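Local structure of reducing end xylose-releasing exo-oligoxylanase (Paenibacillus barengoltzii G22, 5YXT) at residues E24-R29 / L343-P348; E33-L38 / V79-Q84; E69-G74 / K92-Y97; D85-I90 / L134-A139. The protein probably hydrolyses short xylo-oligosaccharides by releasing xylose from their reducing ends, as a family 8 glycoside hydrolase taking part in xylan degradation. One frame throughout, in Å; residues are numbered along the deposited sequence.

Contact 1: residues E24-R29 / L343-P348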
loop_
_atom_site.group_PDB
_atom_site.type_symbol
_atom_site.label_atom_id
_atom_site.label_comp_id
_atom_site.label_asym_id
_atom_site.label_seq_id
_atom_site.Cartn_x
_atom_site.Cartn_y
_atom_site.Cartn_z
ATOM N N GLU C 24 26.070 -2.121 4.004
ATOM C CA GLU C 24 26.953 -2.631 2.957
ATOM C C GLU C 24 27.827 -3.756 3.488
ATOM O O GLU C 24 27.964 -4.804 2.848
ATOM C CB GLU C 24 27.827 -1.506 2.401
ATOM C CG GLU C 24 27.112 -0.174 2.275
ATOM C CD GLU C 24 26.827 0.198 0.841
ATOM O OE1 GLU C 24 26.316 1.317 0.605
ATOM O OE2 GLU C 24 27.126 -0.627 -0.051
ATOM N N GLU C 25 28.406 -3.561 4.677
ATOM C CA GLU C 25 29.227 -4.595 5.300
ATOM C C GLU C 25 28.424 -5.868 5.550
ATOM O O GLU C 25 28.880 -6.970 5.227
ATOM N N ALA C 26 27.227 -5.741 6.132
ATOM C CA ALA C 26 26.422 -6.930 6.405
ATOM C C ALA C 26 26.001 -7.630 5.121
ATOM O O ALA C 26 25.856 -8.857 5.101
ATOM C CB ALA C 26 25.182 -6.572 7.227
ATOM N N ILE C 27 25.776 -6.871 4.051
ATOM C CA ILE C 27 25.412 -7.479 2.772
ATOM C C ILE C 27 26.551 -8.357 2.263
ATOM O O ILE C 27 26.348 -9.522 1.893
ATOM C CB ILE C 27 25.029 -6.385 1.758
ATOM C CG1 ILE C 27 23.736 -5.689 2.184
ATOM C CG2 ILE C 27 24.881 -6.950 0.358
ATOM C CD1 ILE C 27 23.604 -4.284 1.649
ATOM N N GLN C 28 27.773 -7.818 2.271
ATOM C CA GLN C 28 28.938 -8.574 1.827
ATOM C C GLN C 28 29.144 -9.831 2.665
ATOM O O GLN C 28 29.493 -10.890 2.130
ATOM C CB GLN C 28 30.185 -7.686 1.885
ATOM C CG GLN C 28 30.385 -6.812 0.661
ATOM C CD GLN C 28 30.537 -7.628 -0.610
ATOM O OE1 GLN C 28 29.959 -7.299 -1.649
ATOM N NE2 GLN C 28 31.311 -8.705 -0.532
ATOM N N ARG C 29 28.956 -9.732 3.987
ATOM C CA ARG C 29 29.149 -10.897 4.845
ATOM C C ARG C 29 28.087 -11.956 4.580
ATOM O O ARG C 29 28.386 -13.149 4.573
ATOM C CB ARG C 29 29.134 -10.483 6.318
ATOM N N LEU C 343 11.636 -10.165 4.109
ATOM C CA LEU C 343 11.409 -11.572 4.407
ATOM C C LEU C 343 12.603 -12.412 3.965
ATOM O O LEU C 343 13.130 -13.219 4.735
ATOM C CB LEU C 343 10.124 -12.053 3.735
ATOM C CG LEU C 343 9.753 -13.527 3.880
ATOM C CD1 LEU C 343 9.395 -13.877 5.309
ATOM C CD2 LEU C 343 8.575 -13.826 2.939
ATOM N N PHE C 344 13.073 -12.198 2.737
ATOM C CA PHE C 344 14.222 -12.956 2.250
ATOM C C PHE C 344 15.463 -12.693 3.092
ATOM O O PHE C 344 16.211 -13.624 3.419
ATOM C CB PHE C 344 14.487 -12.607 0.786
ATOM C CG PHE C 344 15.795 -13.129 0.275
ATOM C CD1 PHE C 344 15.997 -14.497 0.122
ATOM C CD2 PHE C 344 16.826 -12.253 -0.044
ATOM C CE1 PHE C 344 17.228 -14.990 -0.352
ATOM C CE2 PHE C 344 18.057 -12.734 -0.518
ATOM C CZ PHE C 344 18.256 -14.098 -0.664
ATOM N N TRP C 345 15.710 -11.425 3.442
ATOM C CA TRP C 345 16.885 -11.107 4.249
ATOM C C TRP C 345 16.858 -11.871 5.568
ATOM O O TRP C 345 17.907 -12.307 6.064
ATOM C CB TRP C 345 16.971 -9.594 4.498
ATOM C CG TRP C 345 18.130 -9.192 5.368
ATOM C CD1 TRP C 345 18.084 -8.861 6.695
ATOM C CD2 TRP C 345 19.502 -9.071 4.975
ATOM N NE1 TRP C 345 19.342 -8.564 7.150
ATOM C CE2 TRP C 345 20.230 -8.678 6.116
ATOM C CE3 TRP C 345 20.187 -9.266 3.773
ATOM C CZ2 TRP C 345 21.604 -8.481 6.091
ATOM C CZ3 TRP C 345 21.556 -9.071 3.749
ATOM C CH2 TRP C 345 22.249 -8.678 4.901
ATOM N N ASN C 346 15.670 -12.066 6.135
ATOM C CA ASN C 346 15.533 -12.743 7.420
ATOM C C ASN C 346 15.259 -14.240 7.283
ATOM O O ASN C 346 14.771 -14.861 8.233
ATOM C CB ASN C 346 14.455 -12.054 8.255
ATOM C CG ASN C 346 14.907 -10.690 8.736
ATOM O OD1 ASN C 346 15.672 -10.588 9.689
ATOM N ND2 ASN C 346 14.473 -9.637 8.051
ATOM N N THR C 347 15.600 -14.832 6.138
ATOM C CA THR C 347 15.376 -16.255 5.882
ATOM C C THR C 347 16.727 -16.924 5.708
ATOM O O THR C 347 17.499 -16.502 4.834
ATOM C CB THR C 347 14.520 -16.463 4.638
ATOM O OG1 THR C 347 13.245 -15.853 4.831
ATOM C CG2 THR C 347 14.307 -17.974 4.350
ATOM N N PRO C 348 17.065 -17.927 6.514
ATOM C CA PRO C 348 18.353 -18.611 6.357
ATOM C C PRO C 348 18.301 -19.599 5.201
ATOM O O PRO C 348 17.230 -20.050 4.793
ATOM C CB PRO C 348 18.524 -19.337 7.695
ATOM C CG PRO C 348 17.093 -19.656 8.105
ATOM C CD PRO C 348 16.266 -18.481 7.626
#
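W345 holds its CG trans to the backbone N (chi1 178°) and turns its indole with chi2 at -102°, and these two torsions carry the six-membered ring from the last turn of helix 335-345 across to A26 and I27 on helix 24-40. The indole arrives edge first. Its CH2 lies 3.6 Å from A26 O, which sits near the ring plane, and the same carbon is 4.0 Å from I27 CA, so the ring meets mainly the backbone of the facing helix. Methyl and methylene groups complete the touch: A26 CB is 4.2 Å from W345 CZ2, and I27 CG1 is 4.3 Å from W345 CH2. No hydrogen bond joins the segments, which meet by van der Waals contact alone. Beyond W345 the chain leaves the helix at N346, and T347 OG1 closes the turn by donating to L343 O over 2.6 Å. R30, one turn after A26, bonds to W345 O and also makes a cation-pi contact with the indole. L17 of helix 16-20 packs against both I27 and W345, while F344 leans on helices 318-327 and 355-369, so the contact ties the N-terminal helices to the late helices of the chain.

Contact 2: residues E33-L38 / V79-Q84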
loop_
_atom_site.group_PDB
_atom_site.type_symbol
_atom_site.label_atom_id
_atom_site.label_comp_id
_atom_site.label_asym_id
_atom_site.label_seq_id
_atom_site.Cartn_x
_atom_site.Cartn_y
_atom_site.Cartn_z
ATOM N N GLU C 33 29.095 -15.606 3.491
ATOM C CA GLU C 33 28.673 -16.726 4.336
ATOM C C GLU C 33 27.789 -17.697 3.557
ATOM O O GLU C 33 27.863 -18.916 3.755
ATOM C CB GLU C 33 27.933 -16.220 5.577
ATOM C CG GLU C 33 28.821 -15.619 6.654
ATOM C CD GLU C 33 28.027 -14.830 7.688
ATOM O OE1 GLU C 33 26.831 -14.555 7.434
ATOM O OE2 GLU C 33 28.595 -14.488 8.755
ATOM N N THR C 34 26.946 -17.173 2.663
ATOM C CA THR C 34 26.100 -18.033 1.848
ATOM C C THR C 34 26.927 -18.862 0.877
ATOM O O THR C 34 26.703 -20.069 0.732
ATOM C CB THR C 34 25.081 -17.195 1.085
ATOM O OG1 THR C 34 24.282 -16.469 2.020
ATOM C CG2 THR C 34 24.189 -18.094 0.237
ATOM N N TRP C 35 27.866 -18.224 0.170
ATOM C CA TRP C 35 28.778 -18.980 -0.681
ATOM C C TRP C 35 29.417 -20.129 0.094
ATOM O O TRP C 35 29.403 -21.285 -0.346
ATOM C CB TRP C 35 29.859 -18.061 -1.277
ATOM C CG TRP C 35 30.854 -18.849 -2.058
ATOM C CD1 TRP C 35 32.052 -19.318 -1.615
ATOM C CD2 TRP C 35 30.707 -19.327 -3.403
ATOM N NE1 TRP C 35 32.671 -20.046 -2.603
ATOM C CE2 TRP C 35 31.869 -20.065 -3.712
ATOM C CE3 TRP C 35 29.713 -19.193 -4.379
ATOM C CZ2 TRP C 35 32.064 -20.675 -4.959
ATOM C CZ3 TRP C 35 29.909 -19.793 -5.624
ATOM C CH2 TRP C 35 31.077 -20.529 -5.897
ATOM N N GLU C 36 29.958 -19.837 1.271
ATOM C CA GLU C 36 30.689 -20.873 1.998
ATOM C C GLU C 36 29.778 -22.032 2.397
ATOM O O GLU C 36 30.155 -23.198 2.245
ATOM C CB GLU C 36 31.394 -20.256 3.200
ATOM C CG GLU C 36 32.445 -19.227 2.750
ATOM C CD GLU C 36 33.305 -18.672 3.868
ATOM O OE1 GLU C 36 33.153 -17.471 4.194
ATOM O OE2 GLU C 36 34.161 -19.416 4.390
ATOM N N GLN C 37 28.555 -21.734 2.855
ATOM C CA GLN C 37 27.623 -22.795 3.244
ATOM C C GLN C 37 27.257 -23.692 2.068
ATOM O O GLN C 37 27.001 -24.886 2.249
ATOM C CB GLN C 37 26.346 -22.190 3.840
ATOM C CG GLN C 37 26.522 -21.491 5.179
ATOM C CD GLN C 37 25.187 -21.204 5.859
ATOM O OE1 GLN C 37 24.622 -20.119 5.724
ATOM N NE2 GLN C 37 24.684 -22.178 6.600
ATOM N N LEU C 38 27.205 -23.137 0.863
ATOM C CA LEU C 38 26.739 -23.883 -0.300
ATOM C C LEU C 38 27.864 -24.590 -1.041
ATOM O O LEU C 38 27.644 -25.676 -1.605
ATOM C CB LEU C 38 26.012 -22.935 -1.265
ATOM C CG LEU C 38 24.518 -22.687 -1.018
ATOM C CD1 LEU C 38 24.223 -22.375 0.425
ATOM C CD2 LEU C 38 23.964 -21.583 -1.931
ATOM N N VAL C 79 30.968 -18.133 -11.895
ATOM C CA VAL C 79 31.529 -17.040 -12.679
ATOM C C VAL C 79 31.085 -15.688 -12.123
ATOM O O VAL C 79 31.849 -14.718 -12.167
ATOM C CB VAL C 79 31.186 -17.208 -14.175
ATOM C CG1 VAL C 79 29.686 -17.190 -14.412
ATOM C CG2 VAL C 79 31.918 -16.143 -15.048
ATOM N N GLN C 80 29.881 -15.590 -11.557
ATOM C CA GLN C 80 29.487 -14.326 -10.937
ATOM C C GLN C 80 30.312 -14.043 -9.685
ATOM O O GLN C 80 30.679 -12.895 -9.419
ATOM C CB GLN C 80 27.994 -14.346 -10.605
ATOM C CG GLN C 80 27.080 -14.338 -11.829
ATOM C CD GLN C 80 27.238 -13.094 -12.676
ATOM O OE1 GLN C 80 27.697 -12.069 -12.205
ATOM N NE2 GLN C 80 26.857 -13.189 -13.947
ATOM N N TYR C 81 30.615 -15.077 -8.913
ATOM C CA TYR C 81 31.371 -14.951 -7.674
ATOM C C TYR C 81 32.885 -15.053 -7.873
ATOM O O TYR C 81 33.627 -14.964 -6.890
ATOM C CB TYR C 81 30.899 -16.013 -6.671
ATOM C CG TYR C 81 31.191 -15.656 -5.230
ATOM C CD1 TYR C 81 30.516 -14.626 -4.596
ATOM C CD2 TYR C 81 32.146 -16.349 -4.510
ATOM C CE1 TYR C 81 30.793 -14.299 -3.278
ATOM C CE2 TYR C 81 32.425 -16.039 -3.200
ATOM C CZ TYR C 81 31.749 -15.016 -2.589
ATOM O OH TYR C 81 32.042 -14.717 -1.282
ATOM N N ASP C 82 33.357 -15.248 -9.109
ATOM C CA ASP C 82 34.788 -15.216 -9.447
ATOM C C ASP C 82 35.552 -16.376 -8.804
ATOM O O ASP C 82 36.561 -16.179 -8.122
ATOM C CB ASP C 82 35.425 -13.878 -9.061
ATOM C CG ASP C 82 36.687 -13.592 -9.832
ATOM O OD1 ASP C 82 37.038 -14.393 -10.722
ATOM O OD2 ASP C 82 37.340 -12.565 -9.539
ATOM N N ARG C 83 35.070 -17.599 -9.022
ATOM C CA ARG C 83 35.810 -18.796 -8.616
ATOM C C ARG C 83 35.916 -19.734 -9.810
ATOM O O ARG C 83 35.067 -20.605 -10.036
ATOM C CB ARG C 83 35.175 -19.465 -7.413
ATOM C CG ARG C 83 35.702 -18.854 -6.110
ATOM C CD ARG C 83 34.574 -18.588 -5.156
ATOM N NE ARG C 83 34.961 -18.300 -3.763
ATOM C CZ ARG C 83 35.528 -17.169 -3.328
ATOM N NH1 ARG C 83 35.776 -16.159 -4.164
ATOM N NH2 ARG C 83 35.816 -17.041 -2.032
ATOM N N GLN C 84 36.999 -19.553 -10.568
ATOM C CA GLN C 84 37.221 -20.346 -11.770
ATOM C C GLN C 84 37.464 -21.808 -11.442
ATOM O O GLN C 84 37.095 -22.684 -12.230
ATOM C CB GLN C 84 38.403 -19.777 -12.556
ATOM C CG GLN C 84 38.546 -20.387 -13.937
ATOM C CD GLN C 84 39.599 -19.679 -14.768
ATOM O OE1 GLN C 84 39.701 -19.881 -15.979
ATOM N NE2 GLN C 84 40.387 -18.843 -14.119
#
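W35 and Y81 lie almost flat on each other, the five-membered ring of the indole forming an offset stack with the phenol ring, centroids 4.4 Å apart and planes at 18°. This is the tight part: W35 CG approaches Y81 CE2 to 3.4 Å, and W35 CB sits over the phenol face in a CH-pi contact. A chi1 of 175° swings the indole off helix 24-40 to the turn between helix 68-80 and helix 84-98. That turn links two consecutive helices of the (α/α)6 barrel expected of family 8; D82 passes through it with positive phi, and R83 occupies the N-cap position of the second helix. R83 shares the indole face with Y81, its CD 3.3 Å from W35 CZ2, and its guanidinium stands 82° to the indole as an off-centre cation-pi partner. W35 NE1 and R83 NE, 3.1 Å apart, are both donors and do not bond; NE1 is instead bound to E40 OE1. Replacing W35 by an alanine is likely to leave the Y81 ring without its stacking partner and E40 OE1 without the indole N-H. Toward solvent the packing thins: R83 is partly exposed, and E36 OE1 stays 6.8 Å from R83 NH2.

Contact 3: residues E69-G74 / K92-Y97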
loop_
_atom_site.group_PDB
_atom_site.type_symbol
_atom_site.label_atom_id
_atom_site.label_comp_id
_atom_site.label_asym_id
_atom_site.label_seq_id
_atom_site.Cartn_x
_atom_site.Cartn_y
_atom_site.Cartn_z
ATOM N N GLU C 69 20.409 -28.596 -15.010
ATOM C CA GLU C 69 19.929 -27.378 -14.359
ATOM C C GLU C 69 20.894 -26.933 -13.269
ATOM O O GLU C 69 21.437 -25.828 -13.326
ATOM C CB GLU C 69 18.542 -27.580 -13.755
ATOM C CG GLU C 69 17.501 -26.574 -14.206
ATOM C CD GLU C 69 16.111 -26.833 -13.587
ATOM O OE1 GLU C 69 15.960 -26.866 -12.333
ATOM O OE2 GLU C 69 15.158 -27.049 -14.376
ATOM N N GLY C 70 21.125 -27.808 -12.292
ATOM C CA GLY C 70 22.011 -27.473 -11.192
ATOM C C GLY C 70 23.449 -27.251 -11.626
ATOM O O GLY C 70 24.117 -26.338 -11.137
ATOM N N MET C 71 23.947 -28.077 -12.545
ATOM C CA MET C 71 25.317 -27.886 -13.021
ATOM C C MET C 71 25.475 -26.520 -13.675
ATOM O O MET C 71 26.447 -25.800 -13.423
ATOM C CB MET C 71 25.691 -28.989 -14.005
ATOM C CG MET C 71 25.803 -30.367 -13.376
ATOM S SD MET C 71 27.011 -30.430 -12.049
ATOM C CE MET C 71 28.326 -31.405 -12.787
ATOM N N SER C 72 24.517 -26.146 -14.525
ATOM C CA SER C 72 24.615 -24.851 -15.188
ATOM C C SER C 72 24.404 -23.708 -14.205
ATOM O O SER C 72 25.041 -22.653 -14.336
ATOM C CB SER C 72 23.610 -24.785 -16.339
ATOM O OG SER C 72 22.288 -24.774 -15.844
ATOM N N TYR C 73 23.524 -23.892 -13.211
ATOM C CA TYR C 73 23.397 -22.895 -12.150
ATOM C C TYR C 73 24.711 -22.728 -11.406
ATOM O O TYR C 73 25.104 -21.605 -11.053
ATOM C CB TYR C 73 22.322 -23.306 -11.150
ATOM C CG TYR C 73 20.891 -23.090 -11.556
ATOM C CD1 TYR C 73 20.567 -22.397 -12.712
ATOM C CD2 TYR C 73 19.858 -23.571 -10.763
ATOM C CE1 TYR C 73 19.242 -22.193 -13.075
ATOM C CE2 TYR C 73 18.537 -23.380 -11.119
ATOM C CZ TYR C 73 18.238 -22.686 -12.272
ATOM O OH TYR C 73 16.927 -22.482 -12.621
ATOM N N GLY C 74 25.365 -23.848 -11.095
ATOM C CA GLY C 74 26.628 -23.780 -10.384
ATOM C C GLY C 74 27.678 -23.024 -11.167
ATOM O O GLY C 74 28.442 -22.238 -10.602
ATOM N N LYS C 92 33.989 -29.587 -16.160
ATOM C CA LYS C 92 34.702 -30.810 -16.526
ATOM C C LYS C 92 33.829 -32.039 -16.325
ATOM O O LYS C 92 33.747 -32.903 -17.204
ATOM C CB LYS C 92 35.998 -30.936 -15.720
ATOM C CG LYS C 92 36.921 -32.080 -16.188
ATOM C CD LYS C 92 36.906 -32.240 -17.705
ATOM C CE LYS C 92 38.222 -32.790 -18.246
ATOM N NZ LYS C 92 38.121 -33.131 -19.705
ATOM N N TRP C 93 33.179 -32.146 -15.164
ATOM C CA TRP C 93 32.234 -33.236 -14.938
ATOM C C TRP C 93 31.167 -33.259 -16.024
ATOM O O TRP C 93 30.784 -34.329 -16.523
ATOM C CB TRP C 93 31.587 -33.071 -13.562
ATOM C CG TRP C 93 31.055 -34.321 -12.913
ATOM C CD1 TRP C 93 31.671 -35.063 -11.946
ATOM C CD2 TRP C 93 29.786 -34.943 -13.145
ATOM N NE1 TRP C 93 30.869 -36.121 -11.578
ATOM C CE2 TRP C 93 29.705 -36.062 -12.297
ATOM C CE3 TRP C 93 28.715 -34.675 -14.004
ATOM C CZ2 TRP C 93 28.593 -36.904 -12.279
ATOM C CZ3 TRP C 93 27.616 -35.503 -13.977
ATOM C CH2 TRP C 93 27.560 -36.606 -13.119
ATOM N N THR C 94 30.683 -32.072 -16.400
ATOM C CA THR C 94 29.598 -31.956 -17.365
ATOM C C THR C 94 29.998 -32.514 -18.719
ATOM O O THR C 94 29.275 -33.323 -19.309
ATOM C CB THR C 94 29.166 -30.491 -17.466
ATOM O OG1 THR C 94 28.660 -30.064 -16.186
ATOM C CG2 THR C 94 28.080 -30.307 -18.517
ATOM N N VAL C 95 31.167 -32.120 -19.213
ATOM C CA VAL C 95 31.598 -32.595 -20.525
ATOM C C VAL C 95 31.891 -34.092 -20.491
ATOM O O VAL C 95 31.609 -34.815 -21.455
ATOM C CB VAL C 95 32.814 -31.780 -20.996
ATOM C CG1 VAL C 95 33.347 -32.333 -22.323
ATOM C CG2 VAL C 95 32.426 -30.303 -21.130
ATOM N N THR C 96 32.436 -34.590 -19.379
ATOM C CA THR C 96 32.904 -35.972 -19.371
ATOM C C THR C 96 31.756 -36.966 -19.285
ATOM O O THR C 96 31.837 -38.047 -19.876
ATOM C CB THR C 96 33.883 -36.205 -18.220
ATOM O OG1 THR C 96 33.212 -36.016 -16.972
ATOM C CG2 THR C 96 35.047 -35.259 -18.312
ATOM N N TYR C 97 30.675 -36.618 -18.587
ATOM C CA TYR C 97 29.605 -37.563 -18.308
ATOM C C TYR C 97 28.269 -37.187 -18.923
ATOM O O TYR C 97 27.449 -38.074 -19.164
ATOM C CB TYR C 97 29.414 -37.706 -16.792
ATOM C CG TYR C 97 30.592 -38.323 -16.073
ATOM C CD1 TYR C 97 31.279 -37.613 -15.097
ATOM C CD2 TYR C 97 30.999 -39.624 -16.351
ATOM C CE1 TYR C 97 32.350 -38.174 -14.426
ATOM C CE2 TYR C 97 32.077 -40.195 -15.683
ATOM C CZ TYR C 97 32.743 -39.465 -14.722
ATOM O OH TYR C 97 33.806 -40.012 -14.049
#
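M71 reaches from helix 68-80 to T94 and W93 on helix 84-98, and nearly all of the contact is made along its side chain. CB starts alongside the threonine hydroxyl, 3.8 Å from T94 OG1, and CG keeps the same neighbour at 4.0 Å. The chain then folds at chi2 (-58°) and again at chi3 (-109°), and the second bend brings the methyl round to the tryptophan. CE ends 3.5 Å from W93 CE3, approaching the indole obliquely, and is 3.7 Å from W93 CB and equally far from T94 OG1. The methyl is thus lodged between an aromatic carbon and a hydroxyl oxygen that is itself bonded to I90 O one turn back. The indole is steadied within its own helix, where Y97 CD1 lies 3.5 Å above the W93 ring plane, over its centre. The two helices follow each other in the chain and run roughly antiparallel here, as an α-hairpin, with M71 CA and T94 CA 7.3 Å apart. F132 of helix 126-143 packs against both M71 and T94, and Y57 of strand 55-60 touches both M71 and W93, placing the contact between a third helix and the small antiparallel sheet.

Contact 4: residues D85-I90 / L134-A139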
loop_
_atom_site.group_PDB
_atom_site.type_symbol
_atom_site.label_atom_id
_atom_site.label_comp_id
_atom_site.label_asym_id
_atom_site.label_seq_id
_atom_site.Cartn_x
_atom_site.Cartn_y
_atom_site.Cartn_z
ATOM N N ASP C 85 38.086 -22.093 -10.290
ATOM C CA ASP C 85 38.343 -23.480 -9.928
ATOM C C ASP C 85 37.042 -24.267 -9.800
ATOM O O ASP C 85 36.931 -25.380 -10.324
ATOM C CB ASP C 85 39.169 -23.548 -8.636
ATOM C CG ASP C 85 38.543 -22.775 -7.477
ATOM O OD1 ASP C 85 37.918 -21.701 -7.700
ATOM O OD2 ASP C 85 38.689 -23.252 -6.324
ATOM N N VAL C 86 36.040 -23.708 -9.116
ATOM C CA VAL C 86 34.747 -24.388 -9.018
ATOM C C VAL C 86 34.091 -24.482 -10.392
ATOM O O VAL C 86 33.593 -25.539 -10.789
ATOM C CB VAL C 86 33.830 -23.671 -8.011
ATOM C CG1 VAL C 86 32.398 -24.203 -8.128
ATOM C CG2 VAL C 86 34.354 -23.840 -6.598
ATOM N N PHE C 87 34.100 -23.380 -11.140
ATOM C CA PHE C 87 33.560 -23.378 -12.496
ATOM C C PHE C 87 34.147 -24.505 -13.335
ATOM O O PHE C 87 33.407 -25.275 -13.955
ATOM C CB PHE C 87 33.828 -22.019 -13.151
ATOM C CG PHE C 87 33.162 -21.853 -14.495
ATOM C CD1 PHE C 87 33.692 -22.447 -15.622
ATOM C CD2 PHE C 87 31.988 -21.105 -14.619
ATOM C CE1 PHE C 87 33.073 -22.309 -16.867
ATOM C CE2 PHE C 87 31.377 -20.953 -15.855
ATOM C CZ PHE C 87 31.919 -21.559 -16.979
ATOM N N ASP C 88 35.482 -24.629 -13.352
ATOM C CA ASP C 88 36.105 -25.614 -14.228
ATOM C C ASP C 88 35.824 -27.039 -13.771
ATOM O O ASP C 88 35.642 -27.936 -14.604
ATOM C CB ASP C 88 37.612 -25.367 -14.313
ATOM C CG ASP C 88 37.964 -24.197 -15.217
ATOM O OD1 ASP C 88 37.056 -23.675 -15.902
ATOM O OD2 ASP C 88 39.151 -23.798 -15.260
ATOM N N ARG C 89 35.755 -27.265 -12.461
ATOM C CA ARG C 89 35.422 -28.590 -11.959
ATOM C C ARG C 89 34.031 -29.013 -12.414
ATOM O O ARG C 89 33.834 -30.142 -12.882
ATOM C CB ARG C 89 35.535 -28.603 -10.433
ATOM C CG ARG C 89 36.975 -28.713 -9.908
ATOM C CD ARG C 89 37.019 -28.433 -8.414
ATOM N NE ARG C 89 38.325 -28.684 -7.802
ATOM C CZ ARG C 89 38.756 -29.878 -7.400
ATOM N NH1 ARG C 89 39.961 -29.993 -6.843
ATOM N NH2 ARG C 89 37.997 -30.961 -7.567
ATOM N N ILE C 90 33.047 -28.118 -12.284
ATOM C CA ILE C 90 31.683 -28.440 -12.710
ATOM C C ILE C 90 31.641 -28.683 -14.214
ATOM O O ILE C 90 31.091 -29.684 -14.692
ATOM C CB ILE C 90 30.708 -27.320 -12.299
ATOM C CG1 ILE C 90 30.706 -27.121 -10.770
ATOM C CG2 ILE C 90 29.299 -27.627 -12.810
ATOM C CD1 ILE C 90 29.763 -25.980 -10.278
ATOM N N LEU C 134 25.476 -18.964 -21.515
ATOM C CA LEU C 134 25.800 -17.634 -20.992
ATOM C C LEU C 134 26.918 -17.692 -19.953
ATOM O O LEU C 134 27.781 -16.803 -19.921
ATOM C CB LEU C 134 24.558 -16.949 -20.407
ATOM C CG LEU C 134 24.738 -15.439 -20.199
ATOM C CD1 LEU C 134 25.118 -14.731 -21.516
ATOM C CD2 LEU C 134 23.525 -14.733 -19.546
ATOM N N ALA C 135 26.902 -18.701 -19.073
ATOM C CA ALA C 135 27.985 -18.842 -18.102
ATOM C C ALA C 135 29.336 -18.985 -18.793
ATOM O O ALA C 135 30.313 -18.351 -18.387
ATOM C CB ALA C 135 27.727 -20.042 -17.185
ATOM N N LEU C 136 29.398 -19.804 -19.847
ATOM C CA LEU C 136 30.637 -20.000 -20.597
ATOM C C LEU C 136 31.094 -18.714 -21.280
ATOM O O LEU C 136 32.295 -18.416 -21.320
ATOM C CB LEU C 136 30.440 -21.112 -21.626
ATOM C CG LEU C 136 30.418 -22.541 -21.064
ATOM C CD1 LEU C 136 29.762 -23.507 -22.046
ATOM C CD2 LEU C 136 31.838 -23.015 -20.655
ATOM N N LEU C 137 30.155 -17.948 -21.848
ATOM C CA LEU C 137 30.521 -16.670 -22.454
ATOM C C LEU C 137 31.055 -15.706 -21.404
ATOM O O LEU C 137 32.066 -15.025 -21.630
ATOM C CB LEU C 137 29.315 -16.067 -23.181
ATOM C CG LEU C 137 28.968 -16.740 -24.515
ATOM C CD1 LEU C 137 27.562 -16.372 -24.948
ATOM C CD2 LEU C 137 29.984 -16.346 -25.589
ATOM N N PHE C 138 30.382 -15.636 -20.248
ATOM C CA PHE C 138 30.890 -14.854 -19.127
ATOM C C PHE C 138 32.255 -15.359 -18.682
ATOM O O PHE C 138 33.131 -14.564 -18.338
ATOM C CB PHE C 138 29.917 -14.907 -17.941
ATOM C CG PHE C 138 28.667 -14.067 -18.117
ATOM C CD1 PHE C 138 28.590 -13.095 -19.116
ATOM C CD2 PHE C 138 27.571 -14.250 -17.277
ATOM C CE1 PHE C 138 27.423 -12.326 -19.283
ATOM C CE2 PHE C 138 26.422 -13.488 -17.434
ATOM C CZ PHE C 138 26.352 -12.520 -18.450
ATOM N N ALA C 139 32.446 -16.680 -18.645
ATOM C CA ALA C 139 33.748 -17.204 -18.240
ATOM C C ALA C 139 34.817 -16.812 -19.249
ATOM O O ALA C 139 35.935 -16.445 -18.873
ATOM C CB ALA C 139 33.681 -18.729 -18.081
#
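Two helices of the barrel expected for family 8, helix 84-98 and helix 126-143, meet here through F87, which is inserted among A135, L136 and A139. Their segments run at 136° to each other with axes 12.1 Å apart at closest approach, a wide separation that the phenyl ring spans against small alanine side chains. A chi1 of -173° extends the F87 ring away from its own helix and carries it across to the facing one. A139 CB lies over its face as a CH-pi donor, 4.0 Å from the ring centroid and 3.5 Å from F87 CZ. L136 CD2 instead comes to the rim in the ring plane, 4.0 Å from F87 CZ, the two side chains crossing at about a right angle. F87 CE2 completes the set, 4.0 Å from A135 CB and 3.8 Å from A135 O. W143 and Y152 add edge-to-face contacts to the same ring. With an alanine at F87 the A139 methyl and the L136 branch are likely to lose the ring they rest on, opening a gap between the helices. All four touching residues are buried and the packing is almost entirely apolar, with A135 O the one polar atom of the facing segment at the ring and no hydrogen bond to orient it.

How the contacts relate
Helix 24-40 carries both contact 1 and contact 2, whose centres are 15 Å apart: its beginning meets the late helix 335-345, its later part the turn after helix 68-80. The other links run through helices 68-80 and 84-98. Contacts 3 and 4, with centres 9 Å apart, share the latter helix and touch where I90 CG2 lies 3.4 Å from M71 O. Contacts 2 and 4, 12 Å apart between centres, touch through V79, whose CG2 is 3.7 Å from F138 CB. Contact 1 does not touch contacts 3 or 4; its centre lies 28 Å and 26 Å from theirs. Together they describe interhelical packing of the catalytic fold rather than an identified substrate site.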